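Local atomic coordinates of homoserine kinase (Cytophaga hutchinsonii, PDB entry 4P52), a protein that probably catalyses the ATP-dependent phosphorylation of L-homoserine on the way to threonine, as a member of the GHMP kinase family. Residues Ala31-Ala36 with Phe47-Pro52; Asp54-Arg59 with Thr125-Tyr130; Thr69-Asp74 with Ile106-Lys111; Phe148-Glu153 with Ala160-Val165; Pro167-Gly172 with Gln326-Ile331. One frame throughout, in Å; residues are numbered along the deposited sequence.

Interaction 1 (Ala31-Ala36 with Phe47-Pro52); sequences APATVA and FAVDNP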
# COMPACT_ATOMS: atom_id res chain seq x y z
N ALA A 31 6.13 -1.19 -28.60
CA ALA A 31 6.05 -1.03 -27.15
C ALA A 31 4.59 -0.90 -26.76
O ALA A 31 3.84 -0.21 -27.44
CB ALA A 31 6.86 0.15 -26.68
N PRO A 32 4.18 -1.56 -25.66
CA PRO A 32 2.76 -1.67 -25.35
C PRO A 32 2.12 -0.50 -24.62
O PRO A 32 2.77 0.22 -23.84
CB PRO A 32 2.71 -2.94 -24.49
CG PRO A 32 4.00 -2.93 -23.76
CD PRO A 32 5.01 -2.29 -24.69
N ALA A 33 0.83 -0.32 -24.86
CA ALA A 33 -0.02 0.48 -23.97
C ALA A 33 0.10 0.00 -22.51
O ALA A 33 0.37 -1.18 -22.23
CB ALA A 33 -1.48 0.40 -24.43
N THR A 34 -0.07 0.93 -21.58
CA THR A 34 -0.03 0.60 -20.17
C THR A 34 -1.24 1.19 -19.50
O THR A 34 -1.75 2.21 -19.94
CB THR A 34 1.22 1.20 -19.49
OG1 THR A 34 1.37 2.55 -19.90
CG2 THR A 34 2.47 0.43 -19.84
N VAL A 35 -1.69 0.55 -18.43
CA VAL A 35 -2.73 1.11 -17.59
C VAL A 35 -2.13 1.65 -16.28
O VAL A 35 -1.67 0.89 -15.43
CB VAL A 35 -3.82 0.07 -17.27
CG1 VAL A 35 -4.84 0.64 -16.29
CG2 VAL A 35 -4.49 -0.39 -18.55
N ALA A 36 -2.16 2.97 -16.10
CA ALA A 36 -1.67 3.57 -14.86
C ALA A 36 -2.79 3.85 -13.83
O ALA A 36 -3.98 3.81 -14.16
CB ALA A 36 -0.85 4.81 -15.16
N PHE A 47 0.46 -1.24 -15.17
CA PHE A 47 0.76 -2.53 -15.78
C PHE A 47 0.60 -2.45 -17.28
O PHE A 47 -0.14 -1.60 -17.79
CB PHE A 47 -0.10 -3.64 -15.16
CG PHE A 47 -1.56 -3.54 -15.47
CD1 PHE A 47 -2.07 -4.03 -16.68
CD2 PHE A 47 -2.45 -2.97 -14.54
CE1 PHE A 47 -3.42 -3.97 -16.96
CE2 PHE A 47 -3.82 -2.90 -14.81
CZ PHE A 47 -4.30 -3.40 -16.03
N ALA A 48 1.30 -3.33 -18.00
CA ALA A 48 1.31 -3.30 -19.47
C ALA A 48 0.27 -4.24 -20.01
O ALA A 48 -0.04 -5.27 -19.42
CB ALA A 48 2.67 -3.68 -19.99
N VAL A 49 -0.30 -3.89 -21.16
CA VAL A 49 -1.22 -4.82 -21.79
C VAL A 49 -0.66 -5.22 -23.13
O VAL A 49 0.39 -4.72 -23.49
CB VAL A 49 -2.65 -4.25 -21.90
CG1 VAL A 49 -3.27 -4.20 -20.51
CG2 VAL A 49 -2.65 -2.89 -22.58
N ASP A 50 -1.34 -6.13 -23.83
CA ASP A 50 -0.84 -6.65 -25.12
C ASP A 50 -1.03 -5.63 -26.25
O ASP A 50 -0.16 -5.54 -27.12
CB ASP A 50 -1.58 -7.93 -25.53
CG ASP A 50 -1.25 -9.14 -24.64
OD1 ASP A 50 -0.30 -9.09 -23.81
OD2 ASP A 50 -1.97 -10.16 -24.80
N ASN A 51 -2.16 -4.91 -26.23
CA ASN A 51 -2.58 -3.99 -27.29
C ASN A 51 -3.40 -2.88 -26.69
O ASN A 51 -4.08 -3.09 -25.70
CB ASN A 51 -3.47 -4.69 -28.30
CG ASN A 51 -2.75 -5.79 -29.03
OD1 ASN A 51 -1.97 -5.53 -29.96
ND2 ASN A 51 -2.97 -7.04 -28.60
N PRO A 52 -3.36 -1.69 -27.30
CA PRO A 52 -2.51 -1.43 -28.46
C PRO A 52 -1.09 -1.01 -28.03
O PRO A 52 -0.62 -1.42 -26.96
CB PRO A 52 -3.28 -0.34 -29.20
CG PRO A 52 -3.98 0.43 -28.13
CD PRO A 52 -4.23 -0.54 -26.98
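Phe47 meets Val35 through both backbone and ring, a worked case of a hydrogen-bonded antiparallel pair whose side chains also clasp. Val35 N gives its hydrogen to Phe47 O at 2.7 Å, and Phe47 N returns one to Val35 O at 3.0 Å. With CG lodged between its own backbone N and carbonyl carbon (chi1 68°), the phenyl group swings across to the neighbouring strand. Val35 then stands over one ring face, its CB 4.0 Å from the centroid of the Phe47 ring and offset toward CZ, in a CH-pi contact. An alanine in place of Phe47 would probably strip Val35 of this aromatic cover and open a gap beside its two methyl groups. Ala48 faces the other side of the sheet and forms a non-hydrogen-bonded pair with Thr34; its CB touches Pro32 CG at 4.1 Å. Val49 restores the pairing, its N bonding almost straight (174°) to Ala33 O at 3.0 Å, while its CG2 rests on Ala33 CB. The chain then turns a corner through Asp50 and Asn51 and enters Pro52 by a cis peptide bond. This brings Pro52 O to within 2.8 Å of Ala33 N, so both backbone polar atoms of Ala33 are bonded to the same incoming chain, one on each side of the corner. Around this beta hairpin, helix 162-170 covers the Thr34 and Pro32 side through Cys168, with Thr34 OG1 hydrogen-bonded to Asn164. Val35 and Phe47 instead reach Ile197 and Ala195 of strand 194-200, and the corner lies against Ser321 and Tyr319 of strand 316-322.

Interaction 2 (Asp54-Arg59 with Thr125-Tyr130); sequences DEVLLR and TVAGVY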
# COMPACT_ATOMS: atom_id res chain seq x y z
N ASP A 54 2.79 1.35 -29.66
CA ASP A 54 3.39 2.09 -30.75
C ASP A 54 4.57 1.35 -31.35
O ASP A 54 5.16 0.50 -30.70
CB ASP A 54 3.83 3.44 -30.25
CG ASP A 54 2.67 4.40 -30.16
OD1 ASP A 54 1.69 4.20 -30.91
OD2 ASP A 54 2.73 5.35 -29.35
N GLU A 55 4.91 1.68 -32.59
CA GLU A 55 6.07 1.10 -33.25
C GLU A 55 7.09 2.17 -33.62
O GLU A 55 6.72 3.24 -34.11
CB GLU A 55 5.64 0.34 -34.50
CG GLU A 55 4.76 -0.87 -34.20
CD GLU A 55 4.25 -1.57 -35.44
OE1 GLU A 55 4.43 -1.05 -36.58
OE2 GLU A 55 3.67 -2.67 -35.28
N VAL A 56 8.36 1.87 -33.39
CA VAL A 56 9.44 2.75 -33.81
C VAL A 56 10.42 1.99 -34.69
O VAL A 56 10.84 0.89 -34.35
CB VAL A 56 10.18 3.36 -32.61
CG1 VAL A 56 11.38 4.18 -33.04
CG2 VAL A 56 9.22 4.27 -31.85
N LEU A 57 10.76 2.58 -35.84
CA LEU A 57 11.77 2.02 -36.71
C LEU A 57 12.97 2.96 -36.70
O LEU A 57 12.79 4.17 -36.85
CB LEU A 57 11.22 1.85 -38.13
CG LEU A 57 12.13 1.14 -39.15
CD1 LEU A 57 11.35 0.36 -40.21
CD2 LEU A 57 13.04 2.16 -39.82
N LEU A 58 14.18 2.44 -36.51
CA LEU A 58 15.39 3.25 -36.54
C LEU A 58 16.28 2.73 -37.63
O LEU A 58 16.42 1.52 -37.74
CB LEU A 58 16.16 3.13 -35.23
CG LEU A 58 15.44 3.49 -33.93
CD1 LEU A 58 16.50 3.59 -32.86
CD2 LEU A 58 14.68 4.80 -34.03
N ARG A 59 16.89 3.61 -38.43
CA ARG A 59 17.95 3.20 -39.35
C ARG A 59 19.22 3.96 -39.04
O ARG A 59 19.17 5.11 -38.60
CB ARG A 59 17.62 3.45 -40.83
CG ARG A 59 16.17 3.29 -41.20
CD ARG A 59 15.91 3.63 -42.67
NE ARG A 59 14.54 3.23 -43.03
CZ ARG A 59 14.15 1.97 -43.34
NH1 ARG A 59 15.01 0.93 -43.36
NH2 ARG A 59 12.88 1.73 -43.65
N THR A 125 8.34 6.51 -26.55
CA THR A 125 9.62 6.82 -25.96
C THR A 125 10.36 5.54 -25.61
O THR A 125 11.57 5.41 -25.88
CB THR A 125 9.41 7.65 -24.69
OG1 THR A 125 8.63 8.81 -25.01
CG2 THR A 125 10.72 8.08 -24.11
N VAL A 126 9.64 4.59 -25.00
CA VAL A 126 10.20 3.30 -24.62
C VAL A 126 10.61 2.54 -25.89
O VAL A 126 11.71 1.97 -25.95
CB VAL A 126 9.20 2.50 -23.76
CG1 VAL A 126 9.60 1.05 -23.66
CG2 VAL A 126 9.11 3.11 -22.37
N ALA A 127 9.76 2.56 -26.91
CA ALA A 127 10.11 1.98 -28.19
C ALA A 127 11.43 2.53 -28.76
O ALA A 127 12.30 1.73 -29.15
CB ALA A 127 8.98 2.14 -29.19
N GLY A 128 11.60 3.84 -28.75
CA GLY A 128 12.84 4.44 -29.26
C GLY A 128 14.09 4.02 -28.50
O GLY A 128 15.13 3.71 -29.10
N VAL A 129 13.99 3.98 -27.17
CA VAL A 129 15.16 3.74 -26.33
C VAL A 129 15.57 2.27 -26.38
O VAL A 129 16.75 1.93 -26.54
CB VAL A 129 14.90 4.18 -24.88
CG1 VAL A 129 16.07 3.83 -24.00
CG2 VAL A 129 14.69 5.68 -24.83
N TYR A 130 14.57 1.40 -26.29
CA TYR A 130 14.76 0.00 -26.47
C TYR A 130 15.40 -0.24 -27.82
O TYR A 130 16.37 -0.98 -27.90
CB TYR A 130 13.44 -0.70 -26.43
CG TYR A 130 13.55 -2.17 -26.24
CD1 TYR A 130 13.72 -2.70 -24.96
CD2 TYR A 130 13.48 -3.04 -27.33
CE1 TYR A 130 13.81 -4.09 -24.75
CE2 TYR A 130 13.57 -4.42 -27.15
CZ TYR A 130 13.74 -4.93 -25.85
OH TYR A 130 13.83 -6.28 -25.65
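Val56 lies against the methyl of Ala127 and the bare backbone of Gly128, an example of how a beta-branched strand residue fits a helix surface made of very small residues. Starting at the root, Val56 CB is 3.8 Å from Ala127 CB, so the contact begins at the first side-chain atom. The branches then part. CG2, beside its own backbone N, bends over the methyl of Ala127, with Val56 CG2 3.4 Å from Ala127 CB, and also reaches Gly128 N at 3.9 Å. CG1, held anti to the backbone N (chi1 175°), turns the other way and ends 4.1 Å from Gly128 CA. The valine thus straddles one stretch of helix, one methyl on the alanine and the other on the bare glycine backbone. Two residues on, Leu58 extends the same face of the strand, and its CD1 comes within 4.0 Å of Gly128 O. No hydrogen bond crosses the interface; the Asp54 carboxylate is held by Lys110, Ser124 and the backbone N of Lys111.

The segment axes approach to 7.5 Å at an angle of 32°. Such a helix laid on a beta sheet belongs to the ribosomal protein S5 domain 2-like fold of the GHMP kinase N-terminal domain, and the helix probably follows the glycine-rich phosphate-binding loop here too.

Interaction 3 (Thr69-Asp74 with Ile106-Lys111); sequences TSITGD and IELTKK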
# COMPACT_ATOMS: atom_id res chain seq x y z
N THR A 69 12.16 11.13 -39.69
CA THR A 69 11.93 10.96 -41.10
C THR A 69 10.45 11.01 -41.38
O THR A 69 10.03 11.45 -42.44
CB THR A 69 12.52 9.59 -41.53
OG1 THR A 69 13.91 9.76 -41.85
CG2 THR A 69 11.77 8.93 -42.71
N SER A 70 9.63 10.55 -40.43
CA SER A 70 8.24 10.30 -40.74
C SER A 70 7.45 9.90 -39.51
O SER A 70 7.93 9.14 -38.67
CB SER A 70 8.17 9.20 -41.79
OG SER A 70 7.13 8.29 -41.51
N ILE A 71 6.22 10.40 -39.42
CA ILE A 71 5.28 10.05 -38.35
C ILE A 71 3.92 9.69 -38.96
O ILE A 71 3.43 10.40 -39.82
CB ILE A 71 5.12 11.19 -37.32
CG1 ILE A 71 6.49 11.58 -36.72
CG2 ILE A 71 4.17 10.79 -36.21
CD1 ILE A 71 6.44 12.75 -35.75
N THR A 72 3.33 8.61 -38.50
CA THR A 72 2.11 8.05 -39.08
C THR A 72 1.17 7.81 -37.92
O THR A 72 1.65 7.52 -36.81
CB THR A 72 2.44 6.68 -39.73
OG1 THR A 72 3.47 6.86 -40.70
CG2 THR A 72 1.22 6.03 -40.40
N GLY A 73 -0.14 7.89 -38.18
CA GLY A 73 -1.19 7.54 -37.20
C GLY A 73 -1.39 8.64 -36.17
O GLY A 73 -1.83 8.41 -35.07
N ASP A 74 -1.14 9.86 -36.62
CA ASP A 74 -0.74 10.99 -35.82
C ASP A 74 -1.76 12.13 -35.94
O ASP A 74 -2.02 12.87 -34.97
CB ASP A 74 0.58 11.46 -36.44
CG ASP A 74 1.23 12.58 -35.68
OD1 ASP A 74 1.07 12.57 -34.45
OD2 ASP A 74 1.90 13.43 -36.31
N ILE A 106 14.48 8.16 -37.66
CA ILE A 106 13.38 7.56 -36.93
C ILE A 106 12.13 7.64 -37.78
O ILE A 106 11.81 8.69 -38.29
CB ILE A 106 13.11 8.34 -35.62
CG1 ILE A 106 14.37 8.35 -34.75
CG2 ILE A 106 11.88 7.81 -34.88
CD1 ILE A 106 14.40 9.46 -33.73
N GLU A 107 11.44 6.52 -37.95
CA GLU A 107 10.10 6.50 -38.49
C GLU A 107 9.22 6.04 -37.33
O GLU A 107 9.46 4.99 -36.74
CB GLU A 107 9.98 5.52 -39.66
CG GLU A 107 10.74 5.96 -40.90
CD GLU A 107 11.09 4.82 -41.86
OE1 GLU A 107 10.38 3.78 -41.85
OE2 GLU A 107 12.07 4.95 -42.64
N LEU A 108 8.22 6.84 -36.97
CA LEU A 108 7.35 6.50 -35.85
C LEU A 108 5.94 6.18 -36.31
O LEU A 108 5.34 6.96 -37.03
CB LEU A 108 7.35 7.64 -34.83
CG LEU A 108 6.21 7.68 -33.80
CD1 LEU A 108 6.14 6.44 -32.89
CD2 LEU A 108 6.32 8.94 -32.95
N THR A 109 5.41 5.04 -35.88
CA THR A 109 4.04 4.66 -36.21
C THR A 109 3.19 4.56 -34.96
O THR A 109 3.36 3.65 -34.15
CB THR A 109 3.99 3.28 -36.88
OG1 THR A 109 5.00 3.19 -37.90
CG2 THR A 109 2.62 3.03 -37.48
N LYS A 110 2.25 5.48 -34.81
CA LYS A 110 1.22 5.39 -33.77
C LYS A 110 0.19 4.36 -34.15
O LYS A 110 -0.48 4.48 -35.19
CB LYS A 110 0.53 6.74 -33.53
CG LYS A 110 1.47 7.86 -33.14
CD LYS A 110 2.14 7.62 -31.80
CE LYS A 110 1.15 7.75 -30.66
NZ LYS A 110 1.83 7.84 -29.33
N LYS A 111 0.06 3.34 -33.31
CA LYS A 111 -0.91 2.28 -33.49
C LYS A 111 -1.92 2.42 -32.36
O LYS A 111 -2.62 1.47 -32.01
CB LYS A 111 -0.24 0.90 -33.47
CG LYS A 111 0.75 0.67 -34.61
CD LYS A 111 0.17 -0.18 -35.73
CE LYS A 111 0.19 -1.66 -35.37
NZ LYS A 111 0.30 -2.52 -36.58
O HOH W 1 6.16 6.35 -39.68
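Thr69 and Glu107 lie side by side and point the same way, the threonine methyl against the glutamate stem, with Thr69 CG2 3.6 Å from Glu107 CG. Beyond that atom the glutamate chain runs extended, carrying its carboxylate to a salt bridge with Arg59 on the adjoining strand 52-61. The same sheet face bears Ser70, Thr72 and Thr109. Here a water sits against the strands: it lies 2.8 Å from Ser70 OG and 2.9 Å from Thr72 OG1, hydrogen-bonded to both, and donates to Leu108 O. That carbonyl is thus gripped twice, for it also accepts from Thr72 N at 3.0 Å.

On the other face the match is apolar. Ile71 and Leu108 are paired in register, and Ile71 CG2 approaches Leu108 CD2 at 4.3 Å, with Leu78 lying over both. At the far end, Lys110 CB comes within 3.3 Å of Gly73 O, after which two bends, at chi2 and chi3, lead the chain away so that NZ reaches Ser120 and the carboxylate of Asp54.

Leu108 N to Ser70 O and Lys110 N to Thr72 O add bonds of 2.9 Å each to a pairing whose axes differ by only 2°. Joined through helix 86-98, against which Ile106 packs, the two parallel neighbours form a left-handed beta-alpha-beta crossover, the uncommon hand that is a hallmark of the GHMP kinase N-terminal domain.

Interaction 4 (Phe148-Glu153 with Ala160-Val165); sequences FAMEGE and AHADNV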
# COMPACT_ATOMS: atom_id res chain seq x y z
N PHE A 148 16.60 7.34 -19.23
CA PHE A 148 16.57 7.99 -20.53
C PHE A 148 15.15 8.17 -21.04
O PHE A 148 14.82 9.21 -21.61
CB PHE A 148 17.41 7.22 -21.52
CG PHE A 148 18.84 7.12 -21.12
CD1 PHE A 148 19.63 8.25 -21.07
CD2 PHE A 148 19.38 5.90 -20.77
CE1 PHE A 148 20.95 8.17 -20.69
CE2 PHE A 148 20.71 5.81 -20.39
CZ PHE A 148 21.49 6.95 -20.34
N ALA A 149 14.31 7.17 -20.81
CA ALA A 149 12.93 7.27 -21.23
C ALA A 149 12.22 8.33 -20.39
O ALA A 149 11.42 9.10 -20.92
CB ALA A 149 12.25 5.91 -21.15
N MSE A 150 12.55 8.40 -19.10
CA MSE A 150 12.05 9.44 -18.19
C MSE A 150 12.48 10.84 -18.61
O MSE A 150 11.63 11.72 -18.73
CB MSE A 150 12.48 9.17 -16.74
CG MSE A 150 11.90 7.94 -16.03
SE MSE A 150 9.92 7.98 -15.91
CE MSE A 150 9.65 9.27 -14.44
N GLU A 151 13.79 11.08 -18.82
CA GLU A 151 14.28 12.42 -19.23
C GLU A 151 13.66 12.86 -20.58
O GLU A 151 13.30 14.03 -20.76
CB GLU A 151 15.80 12.44 -19.38
CG GLU A 151 16.62 12.43 -18.09
CD GLU A 151 18.10 12.02 -18.32
OE1 GLU A 151 18.62 12.12 -19.46
OE2 GLU A 151 18.75 11.58 -17.34
N GLY A 152 13.54 11.91 -21.50
CA GLY A 152 12.87 12.14 -22.77
C GLY A 152 11.48 12.71 -22.59
O GLY A 152 11.18 13.80 -23.10
N GLU A 153 10.64 11.97 -21.87
CA GLU A 153 9.28 12.40 -21.51
C GLU A 153 9.23 13.77 -20.82
O GLU A 153 8.38 14.61 -21.13
CB GLU A 153 8.69 11.39 -20.54
CG GLU A 153 8.15 10.14 -21.17
CD GLU A 153 6.67 10.27 -21.43
OE1 GLU A 153 5.87 10.01 -20.48
OE2 GLU A 153 6.32 10.63 -22.58
N ALA A 160 6.86 13.45 -16.62
CA ALA A 160 7.12 12.01 -16.85
C ALA A 160 6.37 11.10 -15.89
O ALA A 160 6.32 11.36 -14.69
CB ALA A 160 8.62 11.72 -16.81
N HIS A 161 5.79 10.01 -16.41
CA HIS A 161 5.03 9.11 -15.54
C HIS A 161 5.61 7.72 -15.47
O HIS A 161 5.43 6.92 -16.38
CB HIS A 161 3.54 9.06 -15.91
CG HIS A 161 2.82 10.35 -15.65
ND1 HIS A 161 2.41 11.19 -16.67
CD2 HIS A 161 2.46 10.95 -14.49
CE1 HIS A 161 1.81 12.25 -16.15
NE2 HIS A 161 1.83 12.12 -14.83
N ALA A 162 6.31 7.42 -14.37
CA ALA A 162 6.98 6.15 -14.20
C ALA A 162 6.02 4.99 -14.18
O ALA A 162 6.35 3.89 -14.60
CB ALA A 162 7.84 6.14 -12.97
N ASP A 163 4.80 5.23 -13.70
CA ASP A 163 3.81 4.17 -13.69
C ASP A 163 3.26 3.86 -15.07
O ASP A 163 2.57 2.85 -15.25
CB ASP A 163 2.70 4.40 -12.68
CG ASP A 163 1.85 5.63 -12.98
OD1 ASP A 163 2.13 6.38 -13.96
OD2 ASP A 163 0.89 5.83 -12.20
N ASN A 164 3.58 4.69 -16.06
CA ASN A 164 3.43 4.28 -17.47
C ASN A 164 4.74 3.71 -18.04
O ASN A 164 4.75 2.61 -18.59
CB ASN A 164 2.97 5.44 -18.34
CG ASN A 164 1.57 5.91 -18.01
OD1 ASN A 164 1.39 7.05 -17.59
ND2 ASN A 164 0.56 5.06 -18.24
N VAL A 165 5.82 4.47 -17.87
CA VAL A 165 7.09 4.16 -18.51
C VAL A 165 7.70 2.85 -18.02
O VAL A 165 8.10 2.03 -18.84
CB VAL A 165 8.11 5.30 -18.32
CG1 VAL A 165 9.39 4.98 -19.05
CG2 VAL A 165 7.58 6.61 -18.89
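Ala149 and Val165 meet methyl to methyl where two consecutive helices, 146-157 and 162-170, pack together across a short connection within the N-terminal GHMP kinase region. Ala149 CB lies 3.7 Å from Val165 CG1, the branch placed anti to the valine backbone N (chi1 -177°). Next comes Met150, present as selenomethionine. Its chain bends at chi2 and again at chi3, so a residue rooted at the flank of its helix delivers its end to the partner segment. Selenium does one part of the work, with Met150 SE 4.0 Å from Val165 CG2 and resting also on the CA of Ala162. The terminal methyl does the other, Met150 CE lying 3.9 Å from Ala162 CB.

One helical turn further on, Glu153 approaches from the direction opposite to Val165. A bend at chi2 sets its buried carboxylate beside the partner helix: OE2 hydrogen-bonds to Ser121, while Glu153 OE1 stays 4.1 Å from Val165 CG2. Helix 120-135 packs on both segments, Thr125 touching Ala149 and Glu153, and Val126 touching Val165.

In the second segment, His161 occupies the N-cap position, and its carbonyl O accepts from the amides of both Asn164 and Val165. Just before it, Ala160 fills the notch between the two larger residues of the first helix: Ala160 CB sits 3.6 Å from Met150 CE and 3.7 Å from Glu153 CB.

Interaction 5 (Pro167-Gly172 with Gln326-Ile331); sequences PCLYGG and QGPKVI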
# COMPACT_ATOMS: atom_id res chain seq x y z
N PRO A 167 6.39 -0.01 -16.49
CA PRO A 167 5.75 -1.25 -16.97
C PRO A 167 5.82 -1.41 -18.50
O PRO A 167 5.83 -2.55 -19.03
CB PRO A 167 4.29 -1.12 -16.50
CG PRO A 167 4.08 0.34 -16.32
CD PRO A 167 5.41 0.93 -15.91
N CYS A 168 5.88 -0.28 -19.19
CA CYS A 168 6.00 -0.31 -20.61
C CYS A 168 7.36 -0.94 -20.99
O CYS A 168 7.43 -1.84 -21.82
CB CYS A 168 5.87 1.09 -21.20
SG CYS A 168 5.99 1.00 -23.00
N LEU A 169 8.41 -0.44 -20.37
CA LEU A 169 9.75 -0.90 -20.65
C LEU A 169 10.05 -2.27 -20.07
O LEU A 169 10.74 -3.06 -20.69
CB LEU A 169 10.78 0.12 -20.12
CG LEU A 169 12.26 -0.24 -20.18
CD1 LEU A 169 12.80 -0.40 -21.61
CD2 LEU A 169 13.05 0.80 -19.40
N TYR A 170 9.55 -2.56 -18.87
CA TYR A 170 9.94 -3.76 -18.16
C TYR A 170 8.96 -4.86 -18.36
O TYR A 170 9.26 -6.00 -18.07
CB TYR A 170 10.04 -3.51 -16.67
CG TYR A 170 11.15 -2.58 -16.28
CD1 TYR A 170 12.34 -2.54 -16.98
CD2 TYR A 170 11.01 -1.74 -15.18
CE1 TYR A 170 13.36 -1.66 -16.61
CE2 TYR A 170 12.02 -0.88 -14.80
CZ TYR A 170 13.19 -0.85 -15.51
OH TYR A 170 14.19 0.00 -15.10
N GLY A 171 7.76 -4.53 -18.83
CA GLY A 171 6.66 -5.49 -18.83
C GLY A 171 6.11 -5.72 -17.43
O GLY A 171 6.74 -5.37 -16.43
N GLY A 172 4.91 -6.27 -17.38
CA GLY A 172 4.35 -6.74 -16.13
C GLY A 172 3.64 -5.67 -15.35
O GLY A 172 3.18 -4.65 -15.90
N GLN A 326 6.09 -9.28 -21.25
CA GLN A 326 7.23 -9.07 -22.14
C GLN A 326 7.72 -7.64 -22.13
O GLN A 326 8.91 -7.40 -21.96
CB GLN A 326 6.87 -9.50 -23.57
CG GLN A 326 7.91 -9.22 -24.65
CD GLN A 326 9.34 -9.58 -24.26
OE1 GLN A 326 9.61 -10.54 -23.53
NE2 GLN A 326 10.28 -8.80 -24.76
N GLY A 327 6.80 -6.69 -22.26
CA GLY A 327 7.18 -5.30 -22.44
C GLY A 327 7.48 -5.10 -23.91
O GLY A 327 6.76 -5.60 -24.75
N PRO A 328 8.56 -4.37 -24.24
CA PRO A 328 8.83 -4.13 -25.66
C PRO A 328 9.31 -5.38 -26.40
O PRO A 328 9.75 -6.34 -25.79
CB PRO A 328 9.90 -3.04 -25.67
CG PRO A 328 10.38 -2.92 -24.27
CD PRO A 328 9.60 -3.82 -23.36
N LYS A 329 9.25 -5.34 -27.72
CA LYS A 329 9.35 -6.51 -28.57
C LYS A 329 9.91 -6.06 -29.92
O LYS A 329 9.42 -5.10 -30.49
CB LYS A 329 7.92 -7.00 -28.76
CG LYS A 329 7.76 -8.35 -29.36
CD LYS A 329 6.51 -8.36 -30.20
CE LYS A 329 5.23 -8.32 -29.38
NZ LYS A 329 4.08 -8.38 -30.33
N VAL A 330 10.94 -6.75 -30.42
CA VAL A 330 11.48 -6.45 -31.75
C VAL A 330 10.57 -7.11 -32.77
O VAL A 330 10.21 -8.26 -32.61
CB VAL A 330 12.94 -6.97 -31.87
CG1 VAL A 330 13.60 -6.49 -33.16
CG2 VAL A 330 13.76 -6.52 -30.67
N ILE A 331 10.19 -6.40 -33.82
CA ILE A 331 9.19 -6.92 -34.78
C ILE A 331 9.60 -6.89 -36.27
O ILE A 331 10.60 -6.27 -36.65
CB ILE A 331 7.81 -6.24 -34.62
CG1 ILE A 331 7.94 -4.73 -34.80
CG2 ILE A 331 7.16 -6.62 -33.28
CD1 ILE A 331 6.61 -4.01 -34.84
O HOH W 2 11.37 -6.14 -20.79
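Pro328 sets its CD and CG against the carbonyls of the last turn of helix 162-170, showing how a proline ring can pack on a helix end. Pro328 CD lies 3.0 Å from Leu169 O and 3.3 Å from Cys168 O, and CG leans over the first of these carbonyls as well. Leu169 itself sends its CB away from the contact, yet one branch grazes the ring, with Leu169 CD1 4.4 Å from Pro328 CG. A glycine in place of Pro328 would probably open a gap beside the Cys168 and Leu169 carbonyls and beside Tyr130, which packs on the ring from helix 120-135, and set the backbone free to turn.

Two glycines let the backbones come this close, Gly171 CA and Gly327 CA being 3.7 Å apart. A side chain on either would run into the opposite chain.

Gln326 has the most telling conformation. CG starts anti to the backbone N (chi1 174°), but the next torsion folds the chain back (chi2 44°), and Gln326 NE2 donates to Pro328 O at 2.7 Å. The acceptor lies close to the amide plane, and the bond, at 157°, clasps the loop around Gly327. A water stands 3.1 Å from Leu169 O and 3.0 Å from Gln326 O, though it cannot serve all its neighbours at once.

No direct hydrogen bond joins the two segments. Carbon-to-carbonyl packing, bare glycine backbones and a shared water make the contact, so it probably depends on shape more than on polar pairing.

Overall arrangement
Interactions 1 and 5 lie closest together, centres about 9 Å apart, and are probably joined by Ala48 N to Gly172 O at 3.1 Å. Interactions 2 and 3 follow at about 10 Å, where Glu55 O and Thr109 N, 2.8 Å apart, probably link neighbouring strands of one sheet. Val126 connects the helical side: its CG2 is 3.8 Å from Val165 CG1 of interaction 4, and its CB 3.6 Å from Cys168 SG of interaction 5. Those two contacts also share helix 162-170. Interaction 3 is the outlier, about 19 Å between centres from both 4 and 5, without touching either. By family, helix 120-135 of interaction 2 probably adjoins the phosphate-binding loop.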